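Long-range contacts in amine Dehydrogenase (Pseudomonas putida, PDB 1JMX), which is a beta-propeller subunit of a three-chain quinohemoprotein amine dehydrogenase, which probably oxidises primary amines and passes the electrons on through heme c: residues G165-Y169 against V180-N186; D196-F200 against S211-T215; M153-D157 against D239-G243. All coordinates share one frame; numbering follows the deposited sequence.

Contact 1 (G165-Y169 against V180-N186); sequences GPDIY and VALPLRN
Ile168 and Leu182 pair across a beta hairpin, and beyond them the carboxylate of Asp167 ties down the departing chain. The tight side is apolar: Ile168 CB lies 3.8 Å from Leu182 CB, while Ile168 CD1 meets Leu184 CD1, with Leu236 of strand 230-239 packed on both leucines. A classic beta bulge interrupts the pairing, because Ala181 and Leu182 both donate their N-H to Ile168 O, reaching it from the same face of its carbonyl plane; the bond from Ala181 N to Ile168 O is 2.7 Å long but bent to 140°. Asp167 CG stands beside its own backbone N (chi1 -71°), which turns the carboxylate to the next loop. There Asp167 OD1 takes Leu184 N (2.8 Å) on its anti side and Asn186 N through its syn lone pair, the Asn186 bond almost straight at 177°. Asp167 OD2 receives Asn186 ND2 at 2.8 Å. The solvent side lies at Val180 and Asn186: Val180 CG2 covers the edge of the buried Tyr169 ring, 4.1 Å from Tyr169 CE2. Partly exposed too, Pro166 CB lies over one face of the Arg185 guanidinium, which goes on to Gln149 and to Asp143 of a neighbouring subunit. An alanine in place of Asp167 is likely to leave Leu184 N and Asn186 N without their shared acceptor and the Asn186 amide free to turn. One buried carboxylate, probably ionised and stabilised by three N-H donors, thus fixes the loop after the hairpin.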
loop_
_atom_site.group_PDB
_atom_site.type_symbol
_atom_site.label_atom_id
_atom_site.label_comp_id
_atom_site.label_asym_id
_atom_site.label_seq_id
_atom_site.Cartn_x
_atom_site.Cartn_y
_atom_site.Cartn_z
ATOM N N GLY B 165 -17.647 -11.116 -16.353
ATOM C CA GLY B 165 -17.477 -11.599 -14.991
ATOM C C GLY B 165 -16.346 -12.603 -15.048
ATOM O O GLY B 165 -15.446 -12.425 -15.861
ATOM N N PRO B 166 -16.321 -13.635 -14.187
ATOM C CA PRO B 166 -15.232 -14.624 -14.245
ATOM C C PRO B 166 -15.141 -15.126 -15.688
ATOM O O PRO B 166 -14.059 -15.392 -16.195
ATOM C CB PRO B 166 -15.719 -15.712 -13.293
ATOM C CG PRO B 166 -16.420 -14.903 -12.229
ATOM C CD PRO B 166 -17.219 -13.899 -13.047
ATOM N N ASP B 167 -16.307 -15.223 -16.328
ATOM C CA ASP B 167 -16.452 -15.600 -17.729
ATOM C C ASP B 167 -17.380 -14.534 -18.323
ATOM O O ASP B 167 -18.015 -13.778 -17.587
ATOM C CB ASP B 167 -17.126 -16.968 -17.879
ATOM C CG ASP B 167 -16.231 -18.128 -17.460
ATOM O OD1 ASP B 167 -15.009 -18.110 -17.738
ATOM O OD2 ASP B 167 -16.768 -19.085 -16.869
ATOM N N ILE B 168 -17.404 -14.420 -19.644
ATOM C CA ILE B 168 -18.303 -13.469 -20.283
ATOM C C ILE B 168 -19.609 -14.245 -20.460
ATOM O O ILE B 168 -19.601 -15.380 -20.947
ATOM C CB ILE B 168 -17.785 -12.995 -21.663
ATOM C CG1 ILE B 168 -16.372 -12.427 -21.530
ATOM C CG2 ILE B 168 -18.722 -11.935 -22.255
ATOM C CD1 ILE B 168 -16.253 -11.296 -20.564
ATOM N N TYR B 169 -20.708 -13.652 -20.007
ATOM C CA TYR B 169 -22.019 -14.269 -20.092
ATOM C C TYR B 169 -22.931 -13.552 -21.068
ATOM O O TYR B 169 -22.740 -12.385 -21.377
ATOM C CB TYR B 169 -22.697 -14.266 -18.726
ATOM C CG TYR B 169 -21.831 -14.756 -17.607
ATOM C CD1 TYR B 169 -21.362 -13.875 -16.639
ATOM C CD2 TYR B 169 -21.494 -16.103 -17.499
ATOM C CE1 TYR B 169 -20.586 -14.319 -15.591
ATOM C CE2 TYR B 169 -20.712 -16.559 -16.452
ATOM C CZ TYR B 169 -20.265 -15.661 -15.503
ATOM O OH TYR B 169 -19.508 -16.099 -14.449
ATOM N N VAL B 180 -22.546 -19.058 -20.652
ATOM C CA VAL B 180 -21.209 -18.523 -20.893
ATOM C C VAL B 180 -21.045 -18.248 -22.383
ATOM O O VAL B 180 -21.151 -19.154 -23.204
ATOM C CB VAL B 180 -20.097 -19.495 -20.430
ATOM C CG1 VAL B 180 -18.721 -18.933 -20.784
ATOM C CG2 VAL B 180 -20.197 -19.730 -18.933
ATOM N N ALA B 181 -20.843 -16.984 -22.726
ATOM C CA ALA B 181 -20.656 -16.590 -24.112
ATOM C C ALA B 181 -19.190 -16.729 -24.521
ATOM O O ALA B 181 -18.873 -17.043 -25.677
ATOM C CB ALA B 181 -21.126 -15.153 -24.316
ATOM N N LEU B 182 -18.300 -16.537 -23.553
ATOM C CA LEU B 182 -16.877 -16.608 -23.814
ATOM C C LEU B 182 -16.164 -16.929 -22.507
ATOM O O LEU B 182 -16.131 -16.111 -21.590
ATOM C CB LEU B 182 -16.418 -15.258 -24.391
ATOM C CG LEU B 182 -15.093 -15.015 -25.131
ATOM C CD1 LEU B 182 -15.184 -13.677 -25.845
ATOM C CD2 LEU B 182 -13.901 -15.019 -24.186
ATOM N N PRO B 183 -15.626 -18.152 -22.387
ATOM C CA PRO B 183 -14.915 -18.570 -21.176
ATOM C C PRO B 183 -13.559 -17.896 -21.004
ATOM O O PRO B 183 -12.763 -17.827 -21.939
ATOM C CB PRO B 183 -14.773 -20.080 -21.369
ATOM C CG PRO B 183 -14.662 -20.219 -22.842
ATOM C CD PRO B 183 -15.729 -19.270 -23.342
ATOM N N LEU B 184 -13.359 -17.299 -19.834
ATOM C CA LEU B 184 -12.103 -16.642 -19.494
ATOM C C LEU B 184 -11.476 -17.467 -18.384
ATOM O O LEU B 184 -10.556 -18.250 -18.631
ATOM C CB LEU B 184 -12.338 -15.202 -19.027
ATOM C CG LEU B 184 -12.817 -14.198 -20.074
ATOM C CD1 LEU B 184 -13.120 -12.879 -19.409
ATOM C CD2 LEU B 184 -11.753 -14.026 -21.152
ATOM N N ARG B 185 -12.035 -17.368 -17.183
ATOM C CA ARG B 185 -11.511 -18.131 -16.067
ATOM C C ARG B 185 -11.604 -19.627 -16.342
ATOM O O ARG B 185 -10.692 -20.387 -16.015
ATOM C CB ARG B 185 -12.236 -17.806 -14.763
ATOM C CG ARG B 185 -11.484 -18.378 -13.566
ATOM C CD ARG B 185 -12.153 -18.104 -12.255
ATOM N NE ARG B 185 -12.225 -16.684 -11.943
ATOM C CZ ARG B 185 -12.749 -16.215 -10.818
ATOM N NH1 ARG B 185 -13.228 -17.055 -9.915
ATOM N NH2 ARG B 185 -12.833 -14.911 -10.607
ATOM N N ASN B 186 -12.708 -20.051 -16.946
ATOM C CA ASN B 186 -12.884 -21.463 -17.260
ATOM C C ASN B 186 -12.507 -21.806 -18.699
ATOM O O ASN B 186 -13.013 -22.766 -19.279
ATOM C CB ASN B 186 -14.298 -21.912 -16.912
ATOM C CG ASN B 186 -14.589 -21.766 -15.440
ATOM O OD1 ASN B 186 -14.160 -22.587 -14.625
ATOM N ND2 ASN B 186 -15.262 -20.682 -15.076
#

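Contact 2 (D196-F200 against S211-T215); sequences DVLYF and SMLYT
Tyr199 lays one ring face on Met212, the two side chains sliding past each other in opposite directions. Met212 CA sits 3.9 Å from the centroid of the Tyr199 ring and nearly on the ring normal, a CH-pi contact, whereas the sulfur has moved on past the ring and stands oblique to it, with Met212 SD 3.7 Å from Tyr199 CB. The Met212 chain, bent at its last torsion (chi3 -69°), brings both Met212 SD and Met212 CE to 4.1 Å from Val197 CG1, and these two side chains cross at about a right angle. The other branch of Val197, CG2, leans on Tyr214 CB at 3.8 Å. At the far end of the ring, a water links Tyr199 OH (3.1 Å) and Ser211 OG, and the hydroxyl also bonds to His203 and Gly260 N. A second water accepts from Leu198 N and lies 2.9 Å from Leu213 O, where the backbones have parted. They pair directly through Asp196 and Thr215, with Asp196 N donating to Thr215 O at 2.9 Å and Thr215 N answering to Asp196 O; the carboxylate of Asp196 turns to Arg140 of a neighbouring subunit. A Met-aromatic contact and a single antiparallel bridge thus dock the connection between two successive sheets of the beta-propeller on strand 209-218.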
loop_
_atom_site.group_PDB
_atom_site.type_symbol
_atom_site.label_atom_id
_atom_site.label_comp_id
_atom_site.label_asym_id
_atom_site.label_seq_id
_atom_site.Cartn_x
_atom_site.Cartn_y
_atom_site.Cartn_z
ATOM N N ASP B 196 -6.000 -12.799 -17.732
ATOM C CA ASP B 196 -6.197 -11.807 -16.684
ATOM C C ASP B 196 -6.843 -10.604 -17.362
ATOM O O ASP B 196 -6.373 -10.131 -18.399
ATOM C CB ASP B 196 -4.869 -11.421 -16.017
ATOM C CG ASP B 196 -5.064 -10.489 -14.830
ATOM O OD1 ASP B 196 -5.657 -10.918 -13.828
ATOM O OD2 ASP B 196 -4.638 -9.323 -14.897
ATOM N N VAL B 197 -7.972 -10.162 -16.822
ATOM C CA VAL B 197 -8.673 -9.031 -17.403
ATOM C C VAL B 197 -8.996 -7.975 -16.353
ATOM O O VAL B 197 -9.596 -8.261 -15.315
ATOM C CB VAL B 197 -9.998 -9.449 -18.101
ATOM C CG1 VAL B 197 -10.494 -8.329 -18.991
ATOM C CG2 VAL B 197 -9.821 -10.724 -18.893
ATOM N N LEU B 198 -8.571 -6.755 -16.648
ATOM C CA LEU B 198 -8.791 -5.595 -15.800
ATOM C C LEU B 198 -9.236 -4.520 -16.800
ATOM O O LEU B 198 -8.429 -3.997 -17.568
ATOM C CB LEU B 198 -7.477 -5.213 -15.095
ATOM C CG LEU B 198 -7.442 -4.053 -14.089
ATOM C CD1 LEU B 198 -7.336 -2.700 -14.803
ATOM C CD2 LEU B 198 -8.675 -4.123 -13.182
ATOM N N TYR B 199 -10.529 -4.222 -16.811
ATOM C CA TYR B 199 -11.063 -3.247 -17.751
ATOM C C TYR B 199 -12.259 -2.492 -17.186
ATOM O O TYR B 199 -13.267 -3.092 -16.822
ATOM C CB TYR B 199 -11.462 -3.959 -19.044
ATOM C CG TYR B 199 -10.979 -3.276 -20.295
ATOM C CD1 TYR B 199 -9.652 -3.401 -20.713
ATOM C CD2 TYR B 199 -11.844 -2.503 -21.066
ATOM C CE1 TYR B 199 -9.205 -2.775 -21.858
ATOM C CE2 TYR B 199 -11.399 -1.871 -22.222
ATOM C CZ TYR B 199 -10.080 -2.014 -22.607
ATOM O OH TYR B 199 -9.640 -1.399 -23.748
ATOM N N PHE B 200 -12.131 -1.172 -17.111
ATOM C CA PHE B 200 -13.190 -0.313 -16.591
ATOM C C PHE B 200 -13.615 0.708 -17.634
ATOM O O PHE B 200 -14.207 1.731 -17.304
ATOM C CB PHE B 200 -12.695 0.435 -15.356
ATOM C CG PHE B 200 -12.198 -0.464 -14.268
ATOM C CD1 PHE B 200 -12.909 -1.613 -13.920
ATOM C CD2 PHE B 200 -11.006 -0.182 -13.612
ATOM C CE1 PHE B 200 -12.436 -2.469 -12.937
ATOM C CE2 PHE B 200 -10.524 -1.028 -12.629
ATOM C CZ PHE B 200 -11.235 -2.173 -12.290
ATOM N N SER B 211 -15.178 -4.708 -26.556
ATOM C CA SER B 211 -13.811 -5.193 -26.571
ATOM C C SER B 211 -13.056 -4.897 -25.291
ATOM O O SER B 211 -13.317 -3.902 -24.613
ATOM C CB SER B 211 -13.061 -4.595 -27.760
ATOM O OG SER B 211 -12.904 -3.197 -27.609
ATOM N N MET B 212 -12.125 -5.787 -24.964
ATOM C CA MET B 212 -11.291 -5.653 -23.781
ATOM C C MET B 212 -9.951 -6.300 -24.065
ATOM O O MET B 212 -9.872 -7.217 -24.877
ATOM C CB MET B 212 -11.921 -6.366 -22.581
ATOM C CG MET B 212 -13.267 -5.833 -22.149
ATOM S SD MET B 212 -13.760 -6.482 -20.560
ATOM C CE MET B 212 -14.066 -8.185 -20.964
ATOM N N LEU B 213 -8.889 -5.786 -23.447
ATOM C CA LEU B 213 -7.567 -6.383 -23.594
ATOM C C LEU B 213 -7.416 -7.367 -22.435
ATOM O O LEU B 213 -8.124 -7.279 -21.421
ATOM C CB LEU B 213 -6.451 -5.341 -23.484
ATOM C CG LEU B 213 -6.276 -4.196 -24.481
ATOM C CD1 LEU B 213 -5.019 -3.445 -24.104
ATOM C CD2 LEU B 213 -6.182 -4.712 -25.901
ATOM N N TYR B 214 -6.519 -8.324 -22.607
ATOM C CA TYR B 214 -6.233 -9.301 -21.576
ATOM C C TYR B 214 -4.792 -9.748 -21.742
ATOM O O TYR B 214 -4.163 -9.444 -22.754
ATOM C CB TYR B 214 -7.194 -10.503 -21.656
ATOM C CG TYR B 214 -7.087 -11.360 -22.901
ATOM C CD1 TYR B 214 -6.168 -12.409 -22.975
ATOM C CD2 TYR B 214 -7.936 -11.149 -23.993
ATOM C CE1 TYR B 214 -6.099 -13.229 -24.103
ATOM C CE2 TYR B 214 -7.872 -11.966 -25.132
ATOM C CZ TYR B 214 -6.951 -13.000 -25.172
ATOM O OH TYR B 214 -6.884 -13.799 -26.277
ATOM N N THR B 215 -4.241 -10.377 -20.709
ATOM C CA THR B 215 -2.884 -10.900 -20.775
ATOM C C THR B 215 -3.019 -12.377 -20.479
ATOM O O THR B 215 -3.976 -12.798 -19.825
ATOM C CB THR B 215 -1.918 -10.255 -19.741
ATOM O OG1 THR B 215 -2.374 -10.520 -18.411
ATOM C CG2 THR B 215 -1.803 -8.754 -19.956
HETATM O O HOH W 1 -4.111 -7.644 -18.067
HETATM O O HOH W 2 -6.833 -6.523 -18.990
HETATM O O HOH W 3 -10.384 -3.216 -26.107
#

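Contact 3 (M153-D157 against D239-G243); sequences MRAAD and DLKTG
Asp157 and Leu240 join by a backbone bond between two sheets of the beta-propeller, where the turn at the end of strand 153-155 meets the turn that joins strands 230-239 and 245-250. Of the hydrogen bonds, Asp157 N to Leu240 O is the one that crosses the contact: 2.9 Å, straight at 177°, and nearly along the C=O axis. The acceptor's own turn is shaped as an Asx turn, with Asp239 OD1 using its anti lone pair for Lys241 N. Van der Waals packing comes from the two branches of Leu240. Leu240 CD1 lies over one face of the Arg154 guanidinium, toward its rim, the arginine chain being folded back at chi2 (-67°) and chi3; Leu240 CD2 faces Ala156 CB at 4.3 Å. Phe210 of strand 209-218 packs on both Arg154 and Leu240. Asp157 and Lys241 lie on the exposed side. Lys241 runs alongside Asp157 and points the same way, yet Lys241 NZ is 6.1 Å from Asp157 OD2, bonding instead to Arg207 O and making a weak salt bridge to Asp239 OD1. Across the contact Asp157 OD2 rests on the lysine's backbone end and aliphatic chain, 3.4 Å from Lys241 CG.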
loop_
_atom_site.group_PDB
_atom_site.type_symbol
_atom_site.label_atom_id
_atom_site.label_comp_id
_atom_site.label_asym_id
_atom_site.label_seq_id
_atom_site.Cartn_x
_atom_site.Cartn_y
_atom_site.Cartn_z
ATOM N N MET B 153 -20.635 -4.391 -18.814
ATOM C CA MET B 153 -21.790 -4.987 -19.476
ATOM C C MET B 153 -22.163 -4.142 -20.689
ATOM O O MET B 153 -22.040 -2.921 -20.656
ATOM C CB MET B 153 -23.003 -5.015 -18.535
ATOM C CG MET B 153 -22.827 -5.812 -17.251
ATOM S SD MET B 153 -24.372 -5.978 -16.330
ATOM C CE MET B 153 -24.938 -4.304 -16.300
ATOM N N ARG B 154 -22.610 -4.794 -21.759
ATOM C CA ARG B 154 -23.037 -4.092 -22.969
ATOM C C ARG B 154 -24.244 -4.819 -23.546
ATOM O O ARG B 154 -24.248 -6.038 -23.645
ATOM C CB ARG B 154 -21.923 -4.046 -24.026
ATOM C CG ARG B 154 -20.654 -3.268 -23.649
ATOM C CD ARG B 154 -20.878 -1.782 -23.502
ATOM N NE ARG B 154 -21.547 -1.204 -24.661
ATOM C CZ ARG B 154 -20.947 -0.858 -25.797
ATOM N NH1 ARG B 154 -19.638 -1.035 -25.953
ATOM N NH2 ARG B 154 -21.661 -0.299 -26.773
ATOM N N ALA B 155 -25.279 -4.070 -23.897
ATOM C CA ALA B 155 -26.479 -4.661 -24.466
ATOM C C ALA B 155 -26.324 -4.785 -25.975
ATOM O O ALA B 155 -26.051 -3.802 -26.665
ATOM C CB ALA B 155 -27.701 -3.813 -24.130
ATOM N N ALA B 156 -26.430 -6.010 -26.470
ATOM C CA ALA B 156 -26.337 -6.269 -27.894
ATOM C C ALA B 156 -27.621 -5.772 -28.569
ATOM O O ALA B 156 -28.604 -5.465 -27.896
ATOM C CB ALA B 156 -26.139 -7.753 -28.139
ATOM N N ASP B 157 -27.582 -5.680 -29.895
ATOM C CA ASP B 157 -28.704 -5.230 -30.720
ATOM C C ASP B 157 -30.000 -6.013 -30.533
ATOM O O ASP B 157 -31.095 -5.453 -30.643
ATOM C CB ASP B 157 -28.326 -5.300 -32.203
ATOM C CG ASP B 157 -27.464 -4.147 -32.650
ATOM O OD1 ASP B 157 -27.296 -3.169 -31.887
ATOM O OD2 ASP B 157 -26.960 -4.222 -33.795
ATOM N N ASP B 239 -19.123 -8.937 -30.980
ATOM C CA ASP B 239 -19.795 -8.139 -32.002
ATOM C C ASP B 239 -21.217 -7.906 -31.494
ATOM O O ASP B 239 -21.982 -8.856 -31.310
ATOM C CB ASP B 239 -19.819 -8.904 -33.330
ATOM C CG ASP B 239 -20.115 -8.009 -34.517
ATOM O OD1 ASP B 239 -21.166 -7.341 -34.523
ATOM O OD2 ASP B 239 -19.280 -7.970 -35.447
ATOM N N LEU B 240 -21.562 -6.648 -31.240
ATOM C CA LEU B 240 -22.883 -6.336 -30.712
ATOM C C LEU B 240 -24.039 -6.462 -31.700
ATOM O O LEU B 240 -25.198 -6.367 -31.312
ATOM C CB LEU B 240 -22.878 -4.965 -30.042
ATOM C CG LEU B 240 -21.944 -4.838 -28.835
ATOM C CD1 LEU B 240 -22.115 -3.467 -28.221
ATOM C CD2 LEU B 240 -22.236 -5.916 -27.802
ATOM N N LYS B 241 -23.722 -6.688 -32.970
ATOM C CA LYS B 241 -24.744 -6.852 -34.001
ATOM C C LYS B 241 -25.122 -8.326 -34.152
ATOM O O LYS B 241 -26.293 -8.703 -34.056
ATOM C CB LYS B 241 -24.236 -6.316 -35.351
ATOM C CG LYS B 241 -24.031 -4.805 -35.378
ATOM C CD LYS B 241 -23.246 -4.318 -36.603
ATOM C CE LYS B 241 -21.740 -4.655 -36.505
ATOM N NZ LYS B 241 -21.056 -4.115 -35.268
ATOM N N THR B 242 -24.104 -9.163 -34.296
ATOM C CA THR B 242 -24.285 -10.592 -34.517
ATOM C C THR B 242 -24.016 -11.513 -33.332
ATOM O O THR B 242 -24.282 -12.717 -33.411
ATOM C CB THR B 242 -23.374 -11.046 -35.673
ATOM O OG1 THR B 242 -22.024 -10.657 -35.383
ATOM C CG2 THR B 242 -23.800 -10.397 -36.983
ATOM N N GLY B 243 -23.453 -10.968 -32.257
ATOM C CA GLY B 243 -23.143 -11.790 -31.098
ATOM C C GLY B 243 -21.892 -12.635 -31.281
ATOM O O GLY B 243 -21.551 -13.440 -30.415
#

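Overall arrangement
Contacts 1 and 2 follow one another along the chain, and both are nested inside the loop that contact 3 closes. The first two, with centres about 12 Å apart, share an apolar seam: Ile168 CD1 meets Met212 CE at 3.8 Å, and Leu184 CD1 packs on Val197 CG2. Contact 3 touches neither, its nearest atoms about 6 Å from each; its centre lies about 15 Å from that of contact 1 and about 17 Å from that of contact 2. Contacts 1 and 3 both reach the same sheet, whose outermost strands are 153-155 and 178-182. On Arg140 of a neighbouring subunit, Arg185 bonds weakly to the backbone O and Asp196 makes a salt bridge to the guanidinium. None includes the heme c pocket residues Leu116 to Tyr120.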